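Local coordinates for proto-oncogene tyrosine-protein kinase receptor Ret (Danio rerio, PDB 7AMK) that serves as a receptor tyrosine kinase, its cadherin-like extracellular domains probably recognising GDNF-family ligands held by GFR alpha co-receptors, at residues A[20-25]-A[49-54]; A[38-43]-A[58-63]; A[2-7]-A[147-152]. The protein carries 4 engineered substitutions. All coordinates share one frame; numbering follows the deposited sequence.

Contact 1 (A[20-25]-A[49-54]). With NAG (2-acetamido-2-deoxy-beta-D-glucopyranose), chain O.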
loop_
_atom_site.group_PDB
_atom_site.type_symbol
_atom_site.label_atom_id
_atom_site.label_comp_id
_atom_site.label_asym_id
_atom_site.label_seq_id
_atom_site.Cartn_x
_atom_site.Cartn_y
_atom_site.Cartn_z
ATOM N N SER A 20 -53.701 12.623 -42.274
ATOM C CA SER A 20 -52.418 12.588 -42.930
ATOM C C SER A 20 -51.367 11.957 -42.014
ATOM O O SER A 20 -51.409 12.141 -40.795
ATOM C CB SER A 20 -52.003 13.992 -43.337
ATOM O OG SER A 20 -51.740 14.784 -42.222
ATOM N N PRO A 21 -50.436 11.193 -42.573
ATOM C CA PRO A 21 -49.436 10.510 -41.749
ATOM C C PRO A 21 -48.289 11.442 -41.405
ATOM O O PRO A 21 -47.908 12.312 -42.193
ATOM C CB PRO A 21 -48.965 9.366 -42.653
ATOM C CG PRO A 21 -49.050 9.986 -44.051
ATOM C CD PRO A 21 -50.264 10.918 -44.012
ATOM N N LEU A 22 -47.747 11.245 -40.200
ATOM C CA LEU A 22 -46.724 12.104 -39.601
ATOM C C LEU A 22 -45.387 11.399 -39.441
ATOM O O LEU A 22 -44.335 11.953 -39.792
ATOM C CB LEU A 22 -47.188 12.618 -38.227
ATOM C CG LEU A 22 -48.503 13.405 -38.203
ATOM C CD1 LEU A 22 -48.918 13.785 -36.773
ATOM C CD2 LEU A 22 -48.434 14.660 -39.094
ATOM N N LEU A 23 -45.405 10.184 -38.907
ATOM C CA LEU A 23 -44.186 9.424 -38.683
ATOM C C LEU A 23 -44.600 8.028 -38.240
ATOM O O LEU A 23 -45.770 7.770 -37.952
ATOM C CB LEU A 23 -43.271 10.094 -37.643
ATOM C CG LEU A 23 -43.907 10.499 -36.297
ATOM C CD1 LEU A 23 -44.048 9.331 -35.287
ATOM C CD2 LEU A 23 -43.152 11.665 -35.668
ATOM N N GLN A 24 -43.619 7.132 -38.197
ATOM C CA GLN A 24 -43.814 5.738 -37.822
ATOM C C GLN A 24 -42.884 5.387 -36.664
ATOM O O GLN A 24 -41.657 5.467 -36.804
ATOM C CB GLN A 24 -43.555 4.824 -39.012
ATOM C CG GLN A 24 -43.797 3.356 -38.688
ATOM C CD GLN A 24 -43.282 2.463 -39.792
ATOM O OE1 GLN A 24 -43.033 2.935 -40.900
ATOM N NE2 GLN A 24 -43.099 1.167 -39.492
ATOM N N VAL A 25 -43.478 5.054 -35.511
ATOM C CA VAL A 25 -42.756 4.570 -34.331
ATOM C C VAL A 25 -42.385 3.113 -34.556
ATOM O O VAL A 25 -43.236 2.303 -34.954
ATOM C CB VAL A 25 -43.630 4.697 -33.071
ATOM C CG1 VAL A 25 -43.007 3.968 -31.896
ATOM C CG2 VAL A 25 -43.893 6.138 -32.732
ATOM N N SER A 49 -55.696 14.148 -28.307
ATOM C CA SER A 49 -56.807 13.738 -29.163
ATOM C C SER A 49 -56.803 14.411 -30.532
ATOM O O SER A 49 -57.728 14.160 -31.312
ATOM C CB SER A 49 -58.122 13.996 -28.458
ATOM O OG SER A 49 -58.338 12.965 -27.515
ATOM N N TRP A 50 -55.810 15.261 -30.830
ATOM C CA TRP A 50 -55.517 15.642 -32.207
ATOM C C TRP A 50 -54.857 14.523 -33.006
ATOM O O TRP A 50 -54.631 14.691 -34.209
ATOM C CB TRP A 50 -54.573 16.856 -32.262
ATOM C CG TRP A 50 -55.011 18.067 -31.493
ATOM C CD1 TRP A 50 -56.184 18.239 -30.826
ATOM C CD2 TRP A 50 -54.262 19.277 -31.309
ATOM N NE1 TRP A 50 -56.214 19.476 -30.237
ATOM C CE2 TRP A 50 -55.048 20.135 -30.518
ATOM C CE3 TRP A 50 -53.004 19.719 -31.742
ATOM C CZ2 TRP A 50 -54.624 21.406 -30.146
ATOM C CZ3 TRP A 50 -52.584 20.983 -31.374
ATOM C CH2 TRP A 50 -53.391 21.810 -30.580
ATOM N N PHE A 51 -54.495 13.413 -32.380
ATOM C CA PHE A 51 -53.639 12.437 -33.037
ATOM C C PHE A 51 -54.208 11.036 -32.874
ATOM O O PHE A 51 -54.979 10.756 -31.953
ATOM C CB PHE A 51 -52.199 12.491 -32.483
ATOM C CG PHE A 51 -51.580 13.853 -32.550
ATOM C CD1 PHE A 51 -50.957 14.288 -33.704
ATOM C CD2 PHE A 51 -51.631 14.702 -31.460
ATOM C CE1 PHE A 51 -50.386 15.553 -33.767
ATOM C CE2 PHE A 51 -51.055 15.959 -31.517
ATOM C CZ PHE A 51 -50.438 16.386 -32.668
ATOM N N HIS A 52 -53.800 10.150 -33.777
ATOM C CA HIS A 52 -54.198 8.750 -33.731
ATOM C C HIS A 52 -53.015 7.901 -34.178
ATOM O O HIS A 52 -52.376 8.231 -35.177
ATOM C CB HIS A 52 -55.415 8.516 -34.628
ATOM C CG HIS A 52 -55.652 7.077 -34.978
ATOM N ND1 HIS A 52 -56.325 6.204 -34.145
ATOM C CD2 HIS A 52 -55.323 6.364 -36.082
ATOM C CE1 HIS A 52 -56.383 5.012 -34.713
ATOM N NE2 HIS A 52 -55.782 5.083 -35.888
ATOM N N ILE A 53 -52.698 6.841 -33.432
ATOM C CA ILE A 53 -51.621 5.927 -33.804
ATOM C C ILE A 53 -52.242 4.599 -34.198
ATOM O O ILE A 53 -53.152 4.102 -33.528
ATOM C CB ILE A 53 -50.557 5.755 -32.693
ATOM C CG1 ILE A 53 -49.200 5.344 -33.300
ATOM C CG2 ILE A 53 -50.994 4.731 -31.632
ATOM C CD1 ILE A 53 -48.060 5.171 -32.279
ATOM N N ASP A 54 -51.777 4.050 -35.306
ATOM C CA ASP A 54 -52.287 2.761 -35.738
ATOM C C ASP A 54 -51.719 1.672 -34.838
ATOM O O ASP A 54 -50.495 1.536 -34.714
ATOM C CB ASP A 54 -51.924 2.522 -37.193
ATOM C CG ASP A 54 -52.553 1.292 -37.727
ATOM O OD1 ASP A 54 -52.164 0.195 -37.276
ATOM O OD2 ASP A 54 -53.469 1.424 -38.562
HETATM C C1 NAG O . -60.322 12.056 -32.764
HETATM C C2 NAG O . -60.407 10.868 -31.815
HETATM C C3 NAG O . -61.865 10.561 -31.508
HETATM C C4 NAG O . -62.557 11.800 -30.945
HETATM C C5 NAG O . -62.361 13.022 -31.851
HETATM C C6 NAG O . -62.828 14.307 -31.195
HETATM C C7 NAG O . -58.576 9.231 -31.880
HETATM C C8 NAG O . -58.023 8.011 -32.557
HETATM N N2 NAG O . -59.737 9.694 -32.357
HETATM O O3 NAG O . -61.923 9.491 -30.571
HETATM O O4 NAG O . -63.950 11.554 -30.788
HETATM O O5 NAG O . -60.968 13.205 -32.161
HETATM O O6 NAG O . -63.320 15.258 -32.130
HETATM O O7 NAG O . -57.995 9.773 -30.945
#
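Leu22 and Phe51 both carry CG anti to the carbonyl carbon (chi1 -58° and -55°), and with these torsions each side chain reaches inward to meet the other. An extended second torsion in Leu22 then brings CD1 to the rim of the aromatic ring, 3.7 Å from Phe51 CD1. The methyl comes at the ring edge, near its plane, and the two side chains cross at about a right angle: apolar packing. Over one face of the same ring sits CB of Trp50, offset toward the rim. A second, looser pair lies further along, Val25 CG2 to Ile53 CD1 at 4.3 Å. No hydrogen bond links the two segments, because strand 59-62 runs between them in a three-stranded antiparallel sheet. That sheet is one half of the beta sandwich of RET cadherin-like domain 1, and the contact spans its inner surface from one outer strand to the other. Phe51 also packs on Leu85, Leu87 and Leu111 of the opposing sheet. The acetamide methyl of the glycan on Asn63 lies at the edge of the His52 imidazole, at a doubtfully short distance.

Contact 2 (A[38-43]-A[58-63]). With NAG (2-acetamido-2-deoxy-beta-D-glucopyranose), chain O.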
loop_
_atom_site.group_PDB
_atom_site.type_symbol
_atom_site.label_atom_id
_atom_site.label_comp_id
_atom_site.label_asym_id
_atom_site.label_seq_id
_atom_site.Cartn_x
_atom_site.Cartn_y
_atom_site.Cartn_z
ATOM N N PHE A 38 -49.246 -0.769 -30.467
ATOM C CA PHE A 38 -48.949 0.630 -30.224
ATOM C C PHE A 38 -50.187 1.354 -29.720
ATOM O O PHE A 38 -51.310 1.022 -30.098
ATOM C CB PHE A 38 -48.480 1.296 -31.514
ATOM C CG PHE A 38 -47.269 0.670 -32.127
ATOM C CD1 PHE A 38 -45.996 1.121 -31.791
ATOM C CD2 PHE A 38 -47.396 -0.335 -33.070
ATOM C CE1 PHE A 38 -44.870 0.553 -32.369
ATOM C CE2 PHE A 38 -46.263 -0.895 -33.658
ATOM C CZ PHE A 38 -44.997 -0.439 -33.298
ATOM N N PHE A 39 -49.969 2.390 -28.917
ATOM C CA PHE A 39 -51.060 3.211 -28.424
ATOM C C PHE A 39 -50.519 4.540 -27.908
ATOM O O PHE A 39 -49.366 4.631 -27.465
ATOM C CB PHE A 39 -51.835 2.473 -27.326
ATOM C CG PHE A 39 -50.962 1.840 -26.279
ATOM C CD1 PHE A 39 -50.374 0.595 -26.493
ATOM C CD2 PHE A 39 -50.754 2.468 -25.060
ATOM C CE1 PHE A 39 -49.593 -0.001 -25.510
ATOM C CE2 PHE A 39 -49.964 1.879 -24.081
ATOM C CZ PHE A 39 -49.377 0.641 -24.310
ATOM N N LEU A 40 -51.382 5.561 -27.942
ATOM C CA LEU A 40 -51.065 6.881 -27.390
ATOM C C LEU A 40 -51.286 6.933 -25.886
ATOM O O LEU A 40 -52.240 6.355 -25.358
ATOM C CB LEU A 40 -51.908 7.974 -28.051
ATOM C CG LEU A 40 -51.486 8.312 -29.481
ATOM C CD1 LEU A 40 -52.511 9.172 -30.181
ATOM C CD2 LEU A 40 -50.160 9.010 -29.453
ATOM N N CYS A 41 -50.418 7.670 -25.200
ATOM C CA CYS A 41 -50.390 7.695 -23.749
ATOM C C CYS A 41 -50.630 9.060 -23.142
ATOM O O CYS A 41 -50.821 9.149 -21.922
ATOM C CB CYS A 41 -49.041 7.188 -23.237
ATOM S SG CYS A 41 -49.000 5.437 -23.232
ATOM N N SER A 42 -50.605 10.116 -23.939
ATOM C CA SER A 42 -50.703 11.481 -23.439
ATOM C C SER A 42 -52.138 11.865 -23.102
ATOM O O SER A 42 -52.522 13.030 -23.223
ATOM C CB SER A 42 -50.095 12.430 -24.467
ATOM O OG SER A 42 -48.960 11.818 -25.066
ATOM N N HIS A 43 -52.965 10.913 -22.673
ATOM C CA HIS A 43 -54.360 11.229 -22.382
ATOM C C HIS A 43 -54.503 12.298 -21.309
ATOM O O HIS A 43 -55.600 12.837 -21.138
ATOM C CB HIS A 43 -55.075 9.954 -21.973
ATOM C CG HIS A 43 -54.493 9.308 -20.758
ATOM N ND1 HIS A 43 -54.839 9.686 -19.477
ATOM C CD2 HIS A 43 -53.578 8.320 -20.626
ATOM C CE1 HIS A 43 -54.169 8.951 -18.608
ATOM N NE2 HIS A 43 -53.398 8.113 -19.279
ATOM N N GLY A 58 -47.985 1.241 -36.012
ATOM C CA GLY A 58 -47.236 2.266 -35.313
ATOM C C GLY A 58 -47.138 3.583 -36.051
ATOM O O GLY A 58 -46.375 4.456 -35.636
ATOM N N VAL A 59 -47.875 3.758 -37.138
ATOM C CA VAL A 59 -47.870 5.031 -37.852
ATOM C C VAL A 59 -48.738 6.024 -37.091
ATOM O O VAL A 59 -49.862 5.708 -36.702
ATOM C CB VAL A 59 -48.359 4.849 -39.297
ATOM C CG1 VAL A 59 -48.517 6.217 -39.978
ATOM C CG2 VAL A 59 -47.391 3.925 -40.070
ATOM N N LEU A 60 -48.205 7.216 -36.854
ATOM C CA LEU A 60 -48.926 8.282 -36.168
ATOM C C LEU A 60 -49.562 9.218 -37.195
ATOM O O LEU A 60 -48.889 9.676 -38.126
ATOM C CB LEU A 60 -47.978 9.048 -35.247
ATOM C CG LEU A 60 -48.446 10.214 -34.381
ATOM C CD1 LEU A 60 -49.430 9.739 -33.317
ATOM C CD2 LEU A 60 -47.233 10.868 -33.730
ATOM N N TYR A 61 -50.858 9.489 -37.022
ATOM C CA TYR A 61 -51.683 10.273 -37.937
ATOM C C TYR A 61 -52.304 11.476 -37.230
ATOM O O TYR A 61 -52.637 11.428 -36.037
ATOM C CB TYR A 61 -52.846 9.433 -38.521
ATOM C CG TYR A 61 -52.461 8.297 -39.424
ATOM C CD1 TYR A 61 -52.284 8.499 -40.787
ATOM C CD2 TYR A 61 -52.305 7.004 -38.920
ATOM C CE1 TYR A 61 -51.927 7.444 -41.623
ATOM C CE2 TYR A 61 -51.954 5.951 -39.749
ATOM C CZ TYR A 61 -51.766 6.180 -41.097
ATOM O OH TYR A 61 -51.410 5.143 -41.921
ATOM N N LEU A 62 -52.525 12.543 -37.991
ATOM C CA LEU A 62 -53.406 13.606 -37.521
ATOM C C LEU A 62 -54.846 13.111 -37.450
ATOM O O LEU A 62 -55.374 12.550 -38.416
ATOM C CB LEU A 62 -53.322 14.820 -38.436
ATOM C CG LEU A 62 -52.157 15.743 -38.148
ATOM C CD1 LEU A 62 -52.208 16.847 -39.164
ATOM C CD2 LEU A 62 -52.324 16.291 -36.751
ATOM N N ASN A 63 -55.478 13.321 -36.301
ATOM C CA ASN A 63 -56.883 13.001 -36.082
ATOM C C ASN A 63 -57.781 14.219 -36.271
ATOM O O ASN A 63 -58.999 14.122 -36.097
ATOM C CB ASN A 63 -57.055 12.409 -34.669
ATOM C CG ASN A 63 -58.484 11.979 -34.364
ATOM O OD1 ASN A 63 -59.138 11.305 -35.167
ATOM N ND2 ASN A 63 -58.973 12.370 -33.183
HETATM C C1 NAG O . -60.322 12.056 -32.764
HETATM C C2 NAG O . -60.407 10.868 -31.815
HETATM C C3 NAG O . -61.865 10.561 -31.508
HETATM C C4 NAG O . -62.557 11.800 -30.945
HETATM C C5 NAG O . -62.361 13.022 -31.851
HETATM C C6 NAG O . -62.828 14.307 -31.195
HETATM C C7 NAG O . -58.576 9.231 -31.880
HETATM C C8 NAG O . -58.023 8.011 -32.557
HETATM N N2 NAG O . -59.737 9.694 -32.357
HETATM O O3 NAG O . -61.923 9.491 -30.571
HETATM O O4 NAG O . -63.950 11.554 -30.788
HETATM O O5 NAG O . -60.968 13.205 -32.161
HETATM O O6 NAG O . -63.320 15.258 -32.130
HETATM O O7 NAG O . -57.995 9.773 -30.945
#
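Phe38 lays one face of its ring over the backbone of Gly58. The glycine CA stands 3.5 Å from the ring centroid and only 16° off the ring normal, a CH-pi contact offset somewhat toward the rim, while Gly58 N comes to 3.4 Å from Phe38 CD2. With chi1 at -58°, CG of Phe38 is anti to its carbonyl carbon, and the ring swings from strand 37-40 across to this turn residue. Gly58 has a positive phi of 76°, and a side chain would strike Phe38 CZ as well as the preceding carbonyl oxygen; both the close approach of the ring and the backbone angles of Gly58 depend on the absence of a CB. Two strand residues further on, Leu40 CD2 meets Leu60 CD1 at 4.0 Å, the two leucines crossing at about a right angle. Replacing Phe38 by an alanine here would probably leave the CA of Gly58 without its ring cover and open a gap beside Val25, whose side chain also touches the ring.

In the next shell, the backbone of Phe38 is hydrogen-bonded to Glu55 and that of Gly58 to Val25, which helps to place the two residues opposite each other. Leu40 and Leu60 share Phe51 as a common apolar neighbour. At the far end of strand 59-62, Asn63 is N-glycosylated, its ND2 joined to C1 of the sugar at 1.4 Å, and the same nitrogen is hydrogen-bonded to Ser49 O. Just past Leu40, Cys41 is tied to Cys101 by a disulfide.

The contact thus bridges the two sheets of the cadherin-like sandwich: strand 37-40 is the edge of the four-stranded sheet, next to strand 83-92, whereas strand 59-62 is the middle of the three-stranded one, between strands 21-24 and 51-53.

Contact 3 (A[2-7]-A[147-152])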
loop_
_atom_site.group_PDB
_atom_site.type_symbol
_atom_site.label_atom_id
_atom_site.label_comp_id
_atom_site.label_asym_id
_atom_site.label_seq_id
_atom_site.Cartn_x
_atom_site.Cartn_y
_atom_site.Cartn_z
ATOM N N TYR A 2 -38.272 -3.642 -27.677
ATOM C CA TYR A 2 -37.551 -2.469 -27.207
ATOM C C TYR A 2 -37.504 -1.462 -28.334
ATOM O O TYR A 2 -37.789 -1.782 -29.488
ATOM C CB TYR A 2 -36.132 -2.789 -26.712
ATOM C CG TYR A 2 -35.152 -3.254 -27.788
ATOM C CD1 TYR A 2 -35.124 -4.575 -28.184
ATOM C CD2 TYR A 2 -34.267 -2.352 -28.411
ATOM C CE1 TYR A 2 -34.241 -5.028 -29.141
ATOM C CE2 TYR A 2 -33.368 -2.790 -29.388
ATOM C CZ TYR A 2 -33.362 -4.148 -29.750
ATOM O OH TYR A 2 -32.497 -4.656 -30.717
ATOM N N PHE A 3 -37.159 -0.236 -27.977
ATOM C CA PHE A 3 -37.173 0.885 -28.899
ATOM C C PHE A 3 -35.756 1.213 -29.332
ATOM O O PHE A 3 -34.900 1.482 -28.478
ATOM C CB PHE A 3 -37.818 2.090 -28.231
ATOM C CG PHE A 3 -39.288 1.928 -27.955
ATOM C CD1 PHE A 3 -40.194 1.825 -28.989
ATOM C CD2 PHE A 3 -39.764 1.933 -26.656
ATOM C CE1 PHE A 3 -41.547 1.700 -28.737
ATOM C CE2 PHE A 3 -41.123 1.803 -26.388
ATOM C CZ PHE A 3 -42.014 1.693 -27.427
ATOM N N PRO A 4 -35.441 1.165 -30.624
ATOM C CA PRO A 4 -34.098 1.551 -31.070
ATOM C C PRO A 4 -33.843 3.062 -31.027
ATOM O O PRO A 4 -32.738 3.505 -31.357
ATOM C CB PRO A 4 -34.062 1.027 -32.506
ATOM C CG PRO A 4 -35.519 1.107 -32.951
ATOM C CD PRO A 4 -36.264 0.632 -31.723
ATOM N N GLN A 5 -34.821 3.847 -30.589
ATOM C CA GLN A 5 -34.792 5.292 -30.693
ATOM C C GLN A 5 -35.621 5.848 -29.538
ATOM O O GLN A 5 -36.777 5.455 -29.367
ATOM C CB GLN A 5 -35.357 5.701 -32.060
ATOM C CG GLN A 5 -35.323 7.173 -32.332
ATOM C CD GLN A 5 -35.686 7.518 -33.763
ATOM O OE1 GLN A 5 -35.636 6.671 -34.660
ATOM N NE2 GLN A 5 -36.055 8.775 -33.982
ATOM N N ARG A 6 -35.040 6.741 -28.725
ATOM C CA ARG A 6 -35.740 7.250 -27.540
ATOM C C ARG A 6 -36.630 8.456 -27.818
ATOM O O ARG A 6 -37.521 8.747 -27.012
ATOM C CB ARG A 6 -34.739 7.653 -26.440
ATOM C CG ARG A 6 -34.261 6.515 -25.544
ATOM N N LEU A 7 -36.414 9.164 -28.923
ATOM C CA LEU A 7 -37.103 10.419 -29.183
ATOM C C LEU A 7 -37.405 10.532 -30.669
ATOM O O LEU A 7 -36.525 10.313 -31.502
ATOM C CB LEU A 7 -36.250 11.599 -28.712
ATOM C CG LEU A 7 -36.694 13.008 -29.092
ATOM C CD1 LEU A 7 -37.983 13.333 -28.399
ATOM C CD2 LEU A 7 -35.623 14.012 -28.717
ATOM N N GLY A 147 -34.615 -6.949 -37.866
ATOM C CA GLY A 147 -35.884 -6.237 -37.880
ATOM C C GLY A 147 -35.728 -4.829 -38.401
ATOM O O GLY A 147 -34.616 -4.306 -38.547
ATOM N N ALA A 148 -36.872 -4.229 -38.704
ATOM C CA ALA A 148 -36.862 -2.845 -39.131
ATOM C C ALA A 148 -36.362 -1.988 -37.991
ATOM O O ALA A 148 -36.563 -2.292 -36.815
ATOM C CB ALA A 148 -38.250 -2.380 -39.567
ATOM N N LEU A 149 -35.715 -0.926 -38.349
ATOM C CA LEU A 149 -35.035 -0.084 -37.395
ATOM C C LEU A 149 -35.496 1.359 -37.460
ATOM O O LEU A 149 -35.627 2.006 -36.424
ATOM C CB LEU A 149 -33.539 -0.167 -37.668
ATOM C CG LEU A 149 -32.591 0.588 -36.783
ATOM C CD1 LEU A 149 -32.662 -0.092 -35.440
ATOM C CD2 LEU A 149 -31.214 0.440 -37.399
ATOM N N ARG A 150 -35.721 1.886 -38.658
ATOM C CA ARG A 150 -36.107 3.280 -38.799
ATOM C C ARG A 150 -36.872 3.421 -40.105
ATOM O O ARG A 150 -36.434 2.901 -41.134
ATOM C CB ARG A 150 -34.885 4.221 -38.764
ATOM C CG ARG A 150 -35.185 5.691 -39.200
ATOM C CD ARG A 150 -34.015 6.642 -38.916
ATOM N NE ARG A 150 -33.742 6.521 -37.482
ATOM C CZ ARG A 150 -33.010 7.344 -36.744
ATOM N NH1 ARG A 150 -32.381 8.386 -37.280
ATOM N NH2 ARG A 150 -32.908 7.112 -35.435
ATOM N N GLN A 151 -38.022 4.097 -40.042
ATOM C CA GLN A 151 -38.757 4.513 -41.235
ATOM C C GLN A 151 -38.038 5.716 -41.826
ATOM O O GLN A 151 -37.898 6.748 -41.156
ATOM C CB GLN A 151 -40.207 4.865 -40.888
ATOM C CG GLN A 151 -41.088 5.474 -42.040
ATOM C CD GLN A 151 -41.031 4.697 -43.365
ATOM O OE1 GLN A 151 -40.525 5.204 -44.344
ATOM N NE2 GLN A 151 -41.538 3.475 -43.383
ATOM N N LEU A 152 -37.590 5.587 -43.076
ATOM C CA LEU A 152 -36.792 6.621 -43.725
ATOM C C LEU A 152 -37.615 7.701 -44.439
ATOM O O LEU A 152 -37.127 8.824 -44.591
ATOM C CB LEU A 152 -35.816 5.967 -44.722
ATOM C CG LEU A 152 -34.649 5.223 -44.068
ATOM C CD1 LEU A 152 -33.670 4.656 -45.096
ATOM C CD2 LEU A 152 -33.936 6.149 -43.085
HETATM O O HOH W 1 -37.039 4.693 -35.432
#
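Pro4 and Leu149 make the tight part of this contact: Pro4 CB is pressed to 3.4 Å from Leu149 CD1, closer than usual for two carbons, as the side chains slide past each other in opposite directions. Leu149 gets its methyl there with CG anti to the backbone N (chi1 -178°), and both residues are buried. The other half is polar and only partly covered. Here the extended side chain of Gln5 crosses Arg150, with amide and guanidinium planes 49° apart and Gln5 NE2 over one guanidinium face. Gln5 OE1 lies 2.9 Å from Arg150 NH2, but the firmer partner of the arginine is Ser136 O, which NH1 binds. The amide is steadied from its own side, Gln5 NE2 donating to Leu7 O at 3.0 Å with the acceptor close to the amide plane. A single water, donating to Leu149 O (3.2 Å) and lying beside Gln5 OE1, bridges the segments on this looser side. Together these residues link the N-terminal loop ahead of strand 7-14, in cadherin-like domain 1, to the second domain, where strand 147-151 is an edge strand with a classic beta bulge at Leu149 and Arg150 facing Leu187 of strand 186-189.

Overall arrangement
Contacts 1 and 2 belong to the buried core of cadherin-like domain 1, with centres about 5 Å apart, and share one three-stranded sheet: strand 59-62 of contact 2 runs between the two strands of contact 1. Probable backbone hydrogen bonds, such as Tyr61 N to His52 O, stitch them together, and both reach the Asn63 glycan at the surface. Across their segments the chemistry is apolar, by aliphatic, ring-edge and CH-pi packing. Contact 3, centred about 16 Å from each, instead joins the first domain to the second and is more open, mixing one tight apolar pair with amide, guanidinium and water. Gln24 of contact 1 and Gln151 of contact 3 add a polar link between the domains.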